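PDB 3B7H: prophage Lp1 protein 11, which probably binds DNA through a helix-turn-helix domain of the Cro/C1 type, as phage repressors of this family do. Local coordinates for residues A[2-7]-A[71-76]; A[11-16]-A[39-44]; A[24-29]-A[57-62]; A[55-58]-A[63-66]. All blocks are in the same frame, centred on the assembly; numbering follows the deposited sequence.

Interaction 1 of 4, residues A[2-7]-A[71-76]; sequences KTDGEF and PPYNEV
The capped first turn of helix 4-18 meets the C-terminal tail: D4 and F7 face P72 and Y73. The helix start is a capping box. T3 OG1 accepts from E6 N at 3.0 Å, and T3 N donates to E6 OE1. The tail turns through a type I beta turn from P72 to E75, just after a cis peptide bond between P71 and P72.

P72 lies over one face of the F7 ring. Its CD is 3.7 Å from the ring centroid and 9° off the normal, a CH-pi contact. CB of K2 covers the opposite face of F7, nearer the rim. P72 CG stands 4.1 Å above the plane of the Y73 ring, over its centre. P72 thus touches two aromatic rings, F7 through CD and Y73 through CG.

Y73 reaches the helix with the hydroxyl end of its ring. F7 CB lies beside that edge, 3.7 Å from Y73 CE1. Y73 OH donates a short hydrogen bond of 2.5 Å to D4 OD1, which accepts through its anti lone pair. D4 puts its CG beside its backbone N (chi1 -73°), which brings the carboxylate up to the hydroxyl. The carboxylate and ring planes are 37° apart.

D4 has further partners on the second subunit. OD1 makes a salt bridge to R54 NE, and OD2 a hydrogen bond to T51 OG1, both of that chain. Three groups therefore hold one carboxylate, two of them from across the dimer. The charge is probably stabilised by the arginine, and the tyrosine ties the tail to the same interface.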
loop_
_atom_site.group_PDB
_atom_site.type_symbol
_atom_site.label_atom_id
_atom_site.label_comp_id
_atom_site.label_asym_id
_atom_site.label_seq_id
_atom_site.Cartn_x
_atom_site.Cartn_y
_atom_site.Cartn_z
ATOM N N LYS A 2 -9.050 14.195 0.194
ATOM C CA LYS A 2 -9.282 12.737 0.282
ATOM C C LYS A 2 -8.120 12.045 0.987
ATOM O O LYS A 2 -6.968 12.306 0.697
ATOM C CB LYS A 2 -9.408 12.100 -1.103
ATOM C CG LYS A 2 -10.713 12.254 -1.801
ATOM C CD LYS A 2 -10.626 11.515 -3.141
ATOM C CE LYS A 2 -11.886 11.722 -3.982
ATOM N NZ LYS A 2 -11.773 11.102 -5.340
ATOM N N THR A 3 -8.446 11.135 1.886
ATOM C CA THR A 3 -7.470 10.294 2.539
ATOM C C THR A 3 -6.978 9.224 1.576
ATOM O O THR A 3 -7.569 9.008 0.529
ATOM C CB THR A 3 -8.068 9.614 3.772
ATOM O OG1 THR A 3 -9.028 8.630 3.373
ATOM C CG2 THR A 3 -8.725 10.640 4.691
ATOM N N ASP A 4 -5.885 8.564 1.931
ATOM C CA ASP A 4 -5.382 7.460 1.129
ATOM C C ASP A 4 -6.402 6.337 1.114
ATOM O O ASP A 4 -6.667 5.777 0.074
ATOM C CB ASP A 4 -4.040 6.930 1.643
ATOM C CG ASP A 4 -2.883 7.863 1.362
ATOM O OD1 ASP A 4 -2.537 8.102 0.189
ATOM O OD2 ASP A 4 -2.286 8.331 2.335
ATOM N N GLY A 5 -6.996 6.021 2.263
ATOM C CA GLY A 5 -8.115 5.074 2.302
ATOM C C GLY A 5 -9.255 5.363 1.342
ATOM O O GLY A 5 -9.818 4.459 0.737
ATOM N N GLU A 6 -9.608 6.628 1.211
ATOM C CA GLU A 6 -10.606 7.068 0.242
ATOM C C GLU A 6 -10.130 6.921 -1.209
ATOM O O GLU A 6 -10.859 6.401 -2.067
ATOM C CB GLU A 6 -11.034 8.506 0.573
ATOM C CG GLU A 6 -11.860 8.521 1.827
ATOM C CD GLU A 6 -12.143 9.903 2.415
ATOM O OE1 GLU A 6 -11.334 10.853 2.239
ATOM O OE2 GLU A 6 -13.199 10.012 3.079
ATOM N N PHE A 7 -8.910 7.334 -1.509
ATOM C CA PHE A 7 -8.413 7.131 -2.867
ATOM C C PHE A 7 -8.418 5.650 -3.219
ATOM O O PHE A 7 -8.888 5.256 -4.287
ATOM C CB PHE A 7 -6.986 7.643 -3.043
ATOM C CG PHE A 7 -6.880 9.114 -3.302
ATOM C CD1 PHE A 7 -7.494 9.678 -4.383
ATOM C CD2 PHE A 7 -6.131 9.920 -2.473
ATOM C CE1 PHE A 7 -7.376 11.029 -4.646
ATOM C CE2 PHE A 7 -6.019 11.298 -2.719
ATOM C CZ PHE A 7 -6.627 11.837 -3.808
ATOM N N PRO A 71 -3.938 8.210 -10.574
ATOM C CA PRO A 71 -3.561 9.399 -9.791
ATOM C C PRO A 71 -4.204 9.398 -8.422
ATOM O O PRO A 71 -5.352 9.036 -8.312
ATOM C CB PRO A 71 -4.134 10.560 -10.616
ATOM C CG PRO A 71 -4.419 9.988 -11.966
ATOM C CD PRO A 71 -4.817 8.583 -11.697
ATOM N N PRO A 72 -3.499 9.847 -7.383
ATOM C CA PRO A 72 -2.173 10.473 -7.325
ATOM C C PRO A 72 -0.978 9.505 -7.304
ATOM O O PRO A 72 0.163 9.952 -7.362
ATOM C CB PRO A 72 -2.227 11.218 -5.990
ATOM C CG PRO A 72 -3.055 10.326 -5.124
ATOM C CD PRO A 72 -4.105 9.737 -6.041
ATOM N N TYR A 73 -1.238 8.206 -7.217
ATOM C CA TYR A 73 -0.194 7.245 -6.897
ATOM C C TYR A 73 0.756 6.958 -8.060
ATOM O O TYR A 73 1.865 6.488 -7.832
ATOM C CB TYR A 73 -0.812 5.953 -6.385
ATOM C CG TYR A 73 -1.574 6.153 -5.109
ATOM C CD1 TYR A 73 -2.947 6.116 -5.104
ATOM C CD2 TYR A 73 -0.921 6.452 -3.918
ATOM C CE1 TYR A 73 -3.673 6.314 -3.918
ATOM C CE2 TYR A 73 -1.639 6.662 -2.727
ATOM C CZ TYR A 73 -3.013 6.578 -2.741
ATOM O OH TYR A 73 -3.767 6.782 -1.600
ATOM N N ASN A 74 0.339 7.261 -9.289
ATOM C CA ASN A 74 1.198 7.081 -10.448
ATOM C C ASN A 74 1.833 8.365 -10.936
ATOM O O ASN A 74 2.329 8.419 -12.065
ATOM C CB ASN A 74 0.472 6.315 -11.581
ATOM C CG ASN A 74 -0.632 7.092 -12.261
ATOM O OD1 ASN A 74 -0.992 8.219 -11.874
ATOM N ND2 ASN A 74 -1.194 6.473 -13.301
ATOM N N GLU A 75 1.834 9.392 -10.100
ATOM C CA GLU A 75 2.614 10.592 -10.385
ATOM C C GLU A 75 3.454 10.963 -9.172
ATOM O O GLU A 75 3.127 10.539 -8.076
ATOM C CB GLU A 75 1.663 11.718 -10.774
ATOM C CG GLU A 75 0.841 11.414 -12.093
ATOM C CD GLU A 75 1.676 11.370 -13.436
ATOM O OE1 GLU A 75 2.374 12.383 -13.752
ATOM O OE2 GLU A 75 1.596 10.341 -14.199
ATOM N N VAL A 76 4.534 11.730 -9.340
ATOM C CA VAL A 76 5.329 12.137 -8.154
ATOM C C VAL A 76 4.890 13.511 -7.549
ATOM O O VAL A 76 4.702 13.651 -6.302
ATOM C CB VAL A 76 6.885 12.091 -8.386
ATOM C CG1 VAL A 76 7.294 10.987 -9.358
ATOM C CG2 VAL A 76 7.420 13.412 -8.845
#

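Interaction 2 of 4, residues A[11-16]-A[39-44]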
loop_
_atom_site.group_PDB
_atom_site.type_symbol
_atom_site.label_atom_id
_atom_site.label_comp_id
_atom_site.label_asym_id
_atom_site.label_seq_id
_atom_site.Cartn_x
_atom_site.Cartn_y
_atom_site.Cartn_z
ATOM N N HIS A 11 -10.952 3.598 -5.848
ATOM C CA HIS A 11 -10.376 2.945 -7.025
ATOM C C HIS A 11 -10.781 1.481 -7.063
ATOM O O HIS A 11 -11.153 0.930 -8.110
ATOM C CB HIS A 11 -8.841 3.046 -7.008
ATOM C CG HIS A 11 -8.208 2.568 -8.265
ATOM N ND1 HIS A 11 -8.496 3.123 -9.490
ATOM C CD2 HIS A 11 -7.332 1.569 -8.499
ATOM C CE1 HIS A 11 -7.808 2.494 -10.424
ATOM N NE2 HIS A 11 -7.087 1.553 -9.844
ATOM N N LEU A 12 -10.674 0.859 -5.909
ATOM C CA LEU A 12 -11.050 -0.517 -5.752
ATOM C C LEU A 12 -12.508 -0.736 -6.154
ATOM O O LEU A 12 -12.804 -1.650 -6.913
ATOM C CB LEU A 12 -10.783 -0.968 -4.329
ATOM C CG LEU A 12 -11.371 -2.341 -4.048
ATOM C CD1 LEU A 12 -10.762 -3.389 -4.979
ATOM C CD2 LEU A 12 -11.118 -2.663 -2.615
ATOM N N MET A 13 -13.411 0.126 -5.708
ATOM C CA MET A 13 -14.803 0.016 -6.097
ATOM C C MET A 13 -14.985 0.189 -7.603
ATOM O O MET A 13 -15.776 -0.514 -8.197
ATOM C CB MET A 13 -15.656 1.037 -5.315
ATOM C CG MET A 13 -17.163 0.936 -5.545
ATOM S SD MET A 13 -17.874 -0.684 -5.190
ATOM C CE MET A 13 -16.983 -1.080 -3.752
ATOM N N GLU A 14 -14.252 1.090 -8.234
ATOM C CA GLU A 14 -14.302 1.190 -9.684
ATOM C C GLU A 14 -13.900 -0.098 -10.378
ATOM O O GLU A 14 -14.542 -0.504 -11.325
ATOM C CB GLU A 14 -13.362 2.242 -10.209
ATOM C CG GLU A 14 -13.672 3.687 -9.890
ATOM C CD GLU A 14 -12.578 4.640 -10.455
ATOM O OE1 GLU A 14 -11.581 4.105 -11.050
ATOM O OE2 GLU A 14 -12.738 5.904 -10.338
ATOM N N LEU A 15 -12.804 -0.702 -9.943
ATOM C CA LEU A 15 -12.337 -1.953 -10.530
ATOM C C LEU A 15 -13.272 -3.137 -10.295
ATOM O O LEU A 15 -13.468 -3.954 -11.194
ATOM C CB LEU A 15 -10.947 -2.328 -10.024
ATOM C CG LEU A 15 -9.765 -1.420 -10.345
ATOM C CD1 LEU A 15 -8.505 -1.977 -9.695
ATOM C CD2 LEU A 15 -9.580 -1.238 -11.841
ATOM N N ILE A 16 -13.788 -3.264 -9.084
ATOM C CA ILE A 16 -14.785 -4.286 -8.737
ATOM C C ILE A 16 -16.001 -4.167 -9.642
ATOM O O ILE A 16 -16.490 -5.160 -10.201
ATOM C CB ILE A 16 -15.245 -4.109 -7.286
ATOM C CG1 ILE A 16 -14.175 -4.594 -6.323
ATOM C CG2 ILE A 16 -16.539 -4.865 -6.991
ATOM C CD1 ILE A 16 -14.529 -4.379 -4.824
ATOM N N ALA A 39 -14.206 -1.077 7.252
ATOM C CA ALA A 39 -13.081 -0.182 7.611
ATOM C C ALA A 39 -12.481 0.515 6.383
ATOM O O ALA A 39 -12.278 1.738 6.356
ATOM C CB ALA A 39 -12.010 -0.953 8.358
ATOM N N MET A 40 -12.230 -0.284 5.351
ATOM C CA MET A 40 -11.762 0.217 4.047
ATOM C C MET A 40 -12.481 1.492 3.616
ATOM O O MET A 40 -11.824 2.450 3.208
ATOM C CB MET A 40 -11.949 -0.883 2.992
ATOM C CG MET A 40 -11.663 -0.488 1.552
ATOM S SD MET A 40 -11.157 -1.954 0.588
ATOM C CE MET A 40 -12.666 -2.908 0.534
ATOM N N PHE A 41 -13.819 1.492 3.718
ATOM C CA PHE A 41 -14.680 2.606 3.269
ATOM C C PHE A 41 -15.113 3.564 4.410
ATOM O O PHE A 41 -15.863 4.528 4.165
ATOM C CB PHE A 41 -15.937 2.061 2.543
ATOM C CG PHE A 41 -15.636 1.347 1.254
ATOM C CD1 PHE A 41 -15.655 2.029 0.043
ATOM C CD2 PHE A 41 -15.326 -0.010 1.253
ATOM C CE1 PHE A 41 -15.360 1.374 -1.137
ATOM C CE2 PHE A 41 -15.016 -0.676 0.066
ATOM C CZ PHE A 41 -15.031 0.023 -1.127
ATOM N N GLU A 42 -14.658 3.290 5.644
ATOM C CA GLU A 42 -14.758 4.264 6.752
ATOM C C GLU A 42 -13.640 5.253 6.540
ATOM O O GLU A 42 -12.462 4.880 6.573
ATOM C CB GLU A 42 -14.595 3.623 8.145
ATOM C CG GLU A 42 -15.820 2.877 8.691
ATOM C CD GLU A 42 -17.030 3.791 8.947
ATOM O OE1 GLU A 42 -16.884 4.736 9.752
ATOM O OE2 GLU A 42 -18.115 3.568 8.339
ATOM N N GLY A 43 -14.017 6.503 6.305
ATOM C CA GLY A 43 -13.069 7.562 6.096
ATOM C C GLY A 43 -12.086 7.746 7.240
ATOM O O GLY A 43 -10.917 8.046 6.993
ATOM N N ARG A 44 -12.526 7.548 8.477
ATOM C CA ARG A 44 -11.629 7.806 9.616
ATOM C C ARG A 44 -10.775 6.591 10.035
ATOM O O ARG A 44 -10.000 6.670 10.993
ATOM C CB ARG A 44 -12.391 8.400 10.812
ATOM C CG ARG A 44 -12.917 9.832 10.568
ATOM C CD ARG A 44 -11.797 10.893 10.361
ATOM N NE ARG A 44 -11.145 11.276 11.620
ATOM C CZ ARG A 44 -11.535 12.271 12.419
ATOM N NH1 ARG A 44 -12.569 13.031 12.103
ATOM N NH2 ARG A 44 -10.882 12.533 13.541
#
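L12 and M40 meet at about a right angle, and so do M13 and F41. These two pairs join helix 4-18 to the later part of helix 34-41, the second helix of the helix-turn-helix.

In the first pair, the CD2 branch of L12 does the touching. It comes up to M40 SD at 3.3 Å, a close approach for a methyl and a sulfur, and to M40 CE at 3.5 Å. M40 runs out nearly extended, then bends at its last torsion (chi3 68°). The bend turns CE alongside the L12 methyl, which meets sulfur and methyl together.

The second pair is similar in plan, with the methionine now on the other helix. M13 folds at both chi2 and chi3, and this carries its CE across to the far end of the F41 ring. CE is 3.5 Å from F41 CZ and 3.9 Å from F41 CE1. It approaches the ring obliquely.

Other helices close round the buried pair. L12 also packs on V56 and L60 of helix 50-60, while M40 touches I23 of helix 23-30 and P48 in the loop before helix 50-60.

The contact is wholly apolar across its two segments, built of methyl, thioether and ring atoms. With no polar pair between the two segments, the fit rests on van der Waals contact and on the bends in the two methionine chains.

Interaction 3 of 4, residues A[24-29]-A[57-62]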
loop_
_atom_site.group_PDB
_atom_site.type_symbol
_atom_site.label_atom_id
_atom_site.label_comp_id
_atom_site.label_asym_id
_atom_site.label_seq_id
_atom_site.Cartn_x
_atom_site.Cartn_y
_atom_site.Cartn_z
ATOM N N ASN A 24 -18.886 -7.115 -1.544
ATOM C CA ASN A 24 -19.175 -8.241 -0.674
ATOM C C ASN A 24 -18.706 -9.558 -1.271
ATOM O O ASN A 24 -18.175 -10.416 -0.573
ATOM C CB ASN A 24 -20.687 -8.287 -0.412
ATOM C CG ASN A 24 -21.098 -9.396 0.523
ATOM O OD1 ASN A 24 -21.717 -10.388 0.106
ATOM N ND2 ASN A 24 -20.799 -9.220 1.797
ATOM N N ARG A 25 -18.914 -9.723 -2.566
ATOM C CA ARG A 25 -18.441 -10.907 -3.260
ATOM C C ARG A 25 -16.898 -11.009 -3.240
ATOM O O ARG A 25 -16.331 -12.077 -3.004
ATOM C CB ARG A 25 -18.956 -10.882 -4.694
ATOM C CG ARG A 25 -18.621 -12.103 -5.520
ATOM C CD ARG A 25 -18.880 -13.414 -4.774
ATOM N NE ARG A 25 -18.643 -14.577 -5.640
ATOM C CZ ARG A 25 -18.549 -15.843 -5.215
ATOM N NH1 ARG A 25 -18.666 -16.147 -3.916
ATOM N NH2 ARG A 25 -18.332 -16.817 -6.096
ATOM N N VAL A 26 -16.238 -9.876 -3.477
ATOM C CA VAL A 26 -14.784 -9.802 -3.453
ATOM C C VAL A 26 -14.320 -10.113 -2.044
ATOM O O VAL A 26 -13.417 -10.892 -1.851
ATOM C CB VAL A 26 -14.300 -8.425 -3.911
ATOM C CG1 VAL A 26 -12.822 -8.232 -3.628
ATOM C CG2 VAL A 26 -14.585 -8.254 -5.389
ATOM N N ALA A 27 -14.966 -9.518 -1.055
ATOM C CA ALA A 27 -14.647 -9.801 0.331
ATOM C C ALA A 27 -14.763 -11.306 0.636
ATOM O O ALA A 27 -13.881 -11.908 1.239
ATOM C CB ALA A 27 -15.532 -8.983 1.257
ATOM N N THR A 28 -15.826 -11.934 0.172
ATOM C CA THR A 28 -15.991 -13.359 0.437
ATOM C C THR A 28 -14.854 -14.164 -0.260
ATOM O O THR A 28 -14.181 -14.973 0.376
ATOM C CB THR A 28 -17.465 -13.860 0.098
ATOM O OG1 THR A 28 -17.753 -13.702 -1.298
ATOM C CG2 THR A 28 -18.499 -13.067 0.893
ATOM N N LEU A 29 -14.620 -13.902 -1.542
ATOM C CA LEU A 29 -13.592 -14.599 -2.313
ATOM C C LEU A 29 -12.164 -14.318 -1.792
ATOM O O LEU A 29 -11.324 -15.222 -1.757
ATOM C CB LEU A 29 -13.691 -14.220 -3.796
ATOM C CG LEU A 29 -14.819 -14.806 -4.641
ATOM C CD1 LEU A 29 -14.873 -14.069 -5.981
ATOM C CD2 LEU A 29 -14.645 -16.319 -4.855
ATOM N N CYS A 57 -6.536 -7.650 -4.870
ATOM C CA CYS A 57 -5.921 -7.691 -6.199
ATOM C C CYS A 57 -5.866 -9.116 -6.706
ATOM O O CYS A 57 -6.133 -9.380 -7.870
ATOM C CB CYS A 57 -4.532 -7.043 -6.175
ATOM S SG CYS A 57 -4.615 -5.257 -6.159
ATOM N N GLY A 58 -5.568 -10.045 -5.810
ATOM C CA GLY A 58 -5.521 -11.450 -6.170
ATOM C C GLY A 58 -6.856 -11.908 -6.719
ATOM O O GLY A 58 -6.925 -12.589 -7.753
ATOM N N THR A 59 -7.917 -11.523 -6.026
ATOM C CA THR A 59 -9.289 -11.866 -6.403
ATOM C C THR A 59 -9.669 -11.228 -7.724
ATOM O O THR A 59 -10.394 -11.819 -8.526
ATOM C CB THR A 59 -10.286 -11.381 -5.337
ATOM O OG1 THR A 59 -10.022 -12.054 -4.105
ATOM C CG2 THR A 59 -11.709 -11.654 -5.760
ATOM N N LEU A 60 -9.179 -10.011 -7.933
ATOM C CA LEU A 60 -9.430 -9.278 -9.158
ATOM C C LEU A 60 -8.583 -9.738 -10.338
ATOM O O LEU A 60 -8.892 -9.378 -11.473
ATOM C CB LEU A 60 -9.203 -7.798 -8.923
ATOM C CG LEU A 60 -10.274 -7.115 -8.083
ATOM C CD1 LEU A 60 -9.884 -5.674 -7.943
ATOM C CD2 LEU A 60 -11.658 -7.227 -8.722
ATOM N N GLY A 61 -7.525 -10.529 -10.081
ATOM C CA GLY A 61 -6.608 -10.977 -11.135
ATOM C C GLY A 61 -5.661 -9.889 -11.630
ATOM O O GLY A 61 -5.195 -9.925 -12.759
ATOM N N ILE A 62 -5.384 -8.907 -10.785
ATOM C CA ILE A 62 -4.466 -7.841 -11.136
ATOM C C ILE A 62 -3.336 -7.826 -10.126
ATOM O O ILE A 62 -3.496 -8.322 -9.012
ATOM C CB ILE A 62 -5.153 -6.457 -11.146
ATOM C CG1 ILE A 62 -5.708 -6.087 -9.779
ATOM C CG2 ILE A 62 -6.298 -6.418 -12.158
ATOM C CD1 ILE A 62 -6.363 -4.710 -9.767
#
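T59 turns CG2 anti to its backbone N, with OG1 beside it (chi1 -63°), and this methyl meets L29 and V26. L29 carries CG beside its own backbone N (chi1 -75°), so that both CB and CD1 border the threonine methyl. The distance from T59 CG2 to L29 CB is 3.8 Å, and to L29 CD1 4.0 Å. V26 adds its CG1 branch, 4.2 Å from T59 CG2. One methyl thus sits against two side chains a turn apart on helix 23-30. T59 OG1 bonds weakly back to K55 O in its own helix.

Within helix 23-30, R25 lays one face of its guanidinium over L29 CG, 3.9 Å above the plane. R25 O accepts from both L29 N and T28 OG1.

Helix 50-60 stops just past T59. G61 has positive phi and forms a Schellman motif, with I62 N bonded to C57 O at 3.0 Å. The contact therefore sets the last turn of helix 50-60 beside helix 23-30, the first helix of the helix-turn-helix. Deeper in, V26 packs on I16 and L60 on L12 and L15, all from helix 4-18.

Interaction 4 of 4, residues A[55-58]-A[63-66]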
loop_
_atom_site.group_PDB
_atom_site.type_symbol
_atom_site.label_atom_id
_atom_site.label_comp_id
_atom_site.label_asym_id
_atom_site.label_seq_id
_atom_site.Cartn_x
_atom_site.Cartn_y
_atom_site.Cartn_z
ATOM N N LYS A 55 -4.589 -8.829 -1.277
ATOM C CA LYS A 55 -5.570 -9.912 -1.281
ATOM C C LYS A 55 -6.712 -9.642 -2.273
ATOM O O LYS A 55 -7.120 -10.531 -3.013
ATOM C CB LYS A 55 -6.150 -10.128 0.140
ATOM C CG LYS A 55 -5.148 -10.742 1.154
ATOM C CD LYS A 55 -5.693 -10.777 2.588
ATOM C CE LYS A 55 -4.806 -11.647 3.488
ATOM N NZ LYS A 55 -5.177 -11.542 4.955
ATOM N N VAL A 56 -7.243 -8.419 -2.264
ATOM C CA VAL A 56 -8.280 -8.031 -3.223
ATOM C C VAL A 56 -7.772 -8.096 -4.662
ATOM O O VAL A 56 -8.473 -8.552 -5.561
ATOM C CB VAL A 56 -8.798 -6.627 -2.943
ATOM C CG1 VAL A 56 -9.662 -6.184 -4.106
ATOM C CG2 VAL A 56 -9.588 -6.630 -1.665
ATOM N N CYS A 57 -6.536 -7.650 -4.870
ATOM C CA CYS A 57 -5.921 -7.691 -6.199
ATOM C C CYS A 57 -5.866 -9.116 -6.706
ATOM O O CYS A 57 -6.133 -9.380 -7.870
ATOM C CB CYS A 57 -4.532 -7.043 -6.175
ATOM S SG CYS A 57 -4.615 -5.257 -6.159
ATOM N N GLY A 58 -5.568 -10.045 -5.810
ATOM C CA GLY A 58 -5.521 -11.450 -6.170
ATOM C C GLY A 58 -6.856 -11.908 -6.719
ATOM O O GLY A 58 -6.925 -12.589 -7.753
ATOM N N SER A 63 -2.212 -7.230 -10.526
ATOM C CA SER A 63 -1.051 -7.000 -9.655
ATOM C C SER A 63 -1.283 -5.714 -8.865
ATOM O O SER A 63 -1.997 -4.825 -9.334
ATOM C CB SER A 63 0.239 -6.874 -10.467
ATOM O OG SER A 63 0.311 -5.646 -11.171
ATOM N N VAL A 64 -0.674 -5.647 -7.684
ATOM C CA VAL A 64 -0.718 -4.473 -6.832
ATOM C C VAL A 64 -0.101 -3.294 -7.565
ATOM O O VAL A 64 -0.590 -2.176 -7.485
ATOM C CB VAL A 64 0.003 -4.734 -5.485
ATOM C CG1 VAL A 64 0.356 -3.429 -4.748
ATOM C CG2 VAL A 64 -0.850 -5.613 -4.601
ATOM N N HIS A 65 0.975 -3.547 -8.291
ATOM C CA HIS A 65 1.576 -2.541 -9.162
ATOM C C HIS A 65 0.557 -1.919 -10.100
ATOM O O HIS A 65 0.459 -0.689 -10.187
ATOM C CB HIS A 65 2.707 -3.190 -9.945
ATOM C CG HIS A 65 3.361 -2.300 -10.940
ATOM N ND1 HIS A 65 3.971 -1.115 -10.599
ATOM C CD2 HIS A 65 3.572 -2.463 -12.259
ATOM C CE1 HIS A 65 4.508 -0.569 -11.677
ATOM N NE2 HIS A 65 4.273 -1.365 -12.700
ATOM N N ASP A 66 -0.208 -2.760 -10.797
ATOM C CA ASP A 66 -1.253 -2.265 -11.699
ATOM C C ASP A 66 -2.411 -1.575 -10.971
ATOM O O ASP A 66 -2.928 -0.541 -11.448
ATOM C CB ASP A 66 -1.781 -3.378 -12.595
ATOM C CG ASP A 66 -0.831 -3.694 -13.768
ATOM O OD1 ASP A 66 0.050 -2.863 -14.107
ATOM O OD2 ASP A 66 -0.968 -4.782 -14.353
#
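C57 presents its sulfur to the start of helix 64-67, where V64 receives it. SG is 4.0 Å from V64 CA and 4.1 Å from V64 CG2. The backbone O of S63 lies at a similar distance, 4.1 Å from C57 SG. All of these are loose van der Waals contacts. The sulfur thus rests against the backbone as well as against one methyl branch.

The torsions set up this fit. C57 holds SG beside its backbone N (chi1 -77°), which directs the thiol across the turn between the helices. V64 places CG2 beside its own backbone N and CG1 anti to it (chi1 162°); this leaves CG2 as the branch that meets the sulfur.

The next shell fixes the start of the short helix. S63 is its N-cap: S63 OG accepts from D66 N at 3.0 Å, with an N-H...O angle of 161°. The S63 CB is directed away from C57, while its carbonyl oxygen lies near the sulfur. The C57 side chain also packs on F67 of the same short helix.

Farther out lies the second subunit. Y73 of that chain packs on S63 and V64, and H65 stacks on H65 of that chain. The contact sets the start of helix 64-67 against helix 50-60, just after the helix end at G61, with the sulfur buried between them. Helix 64-67 lies between helix 50-60 of its own chain and the partner subunit.

Overall arrangement
Interactions 2, 3 and 4 join into one hydrophobic core. Interactions 2 and 3 touch through I16 CG1 and V26 CG2, 3.8 Å apart, and through L12 CD1 and L60 CD1, also 3.8 Å apart. Interactions 3 and 4 share C57 and G58 on helix 50-60, and their centres are about 9 Å apart. Interaction 1 lies at the edge, its centre about 21 Å from that of interaction 3, on the opposite side of the chain's centre. It touches interaction 2 where E6 OE2 lies 3.9 Å from G43 CA. Interactions 1 and 4 do not touch within the chain, yet both meet the second subunit, where Y73 of one chain packs on V64 of the other.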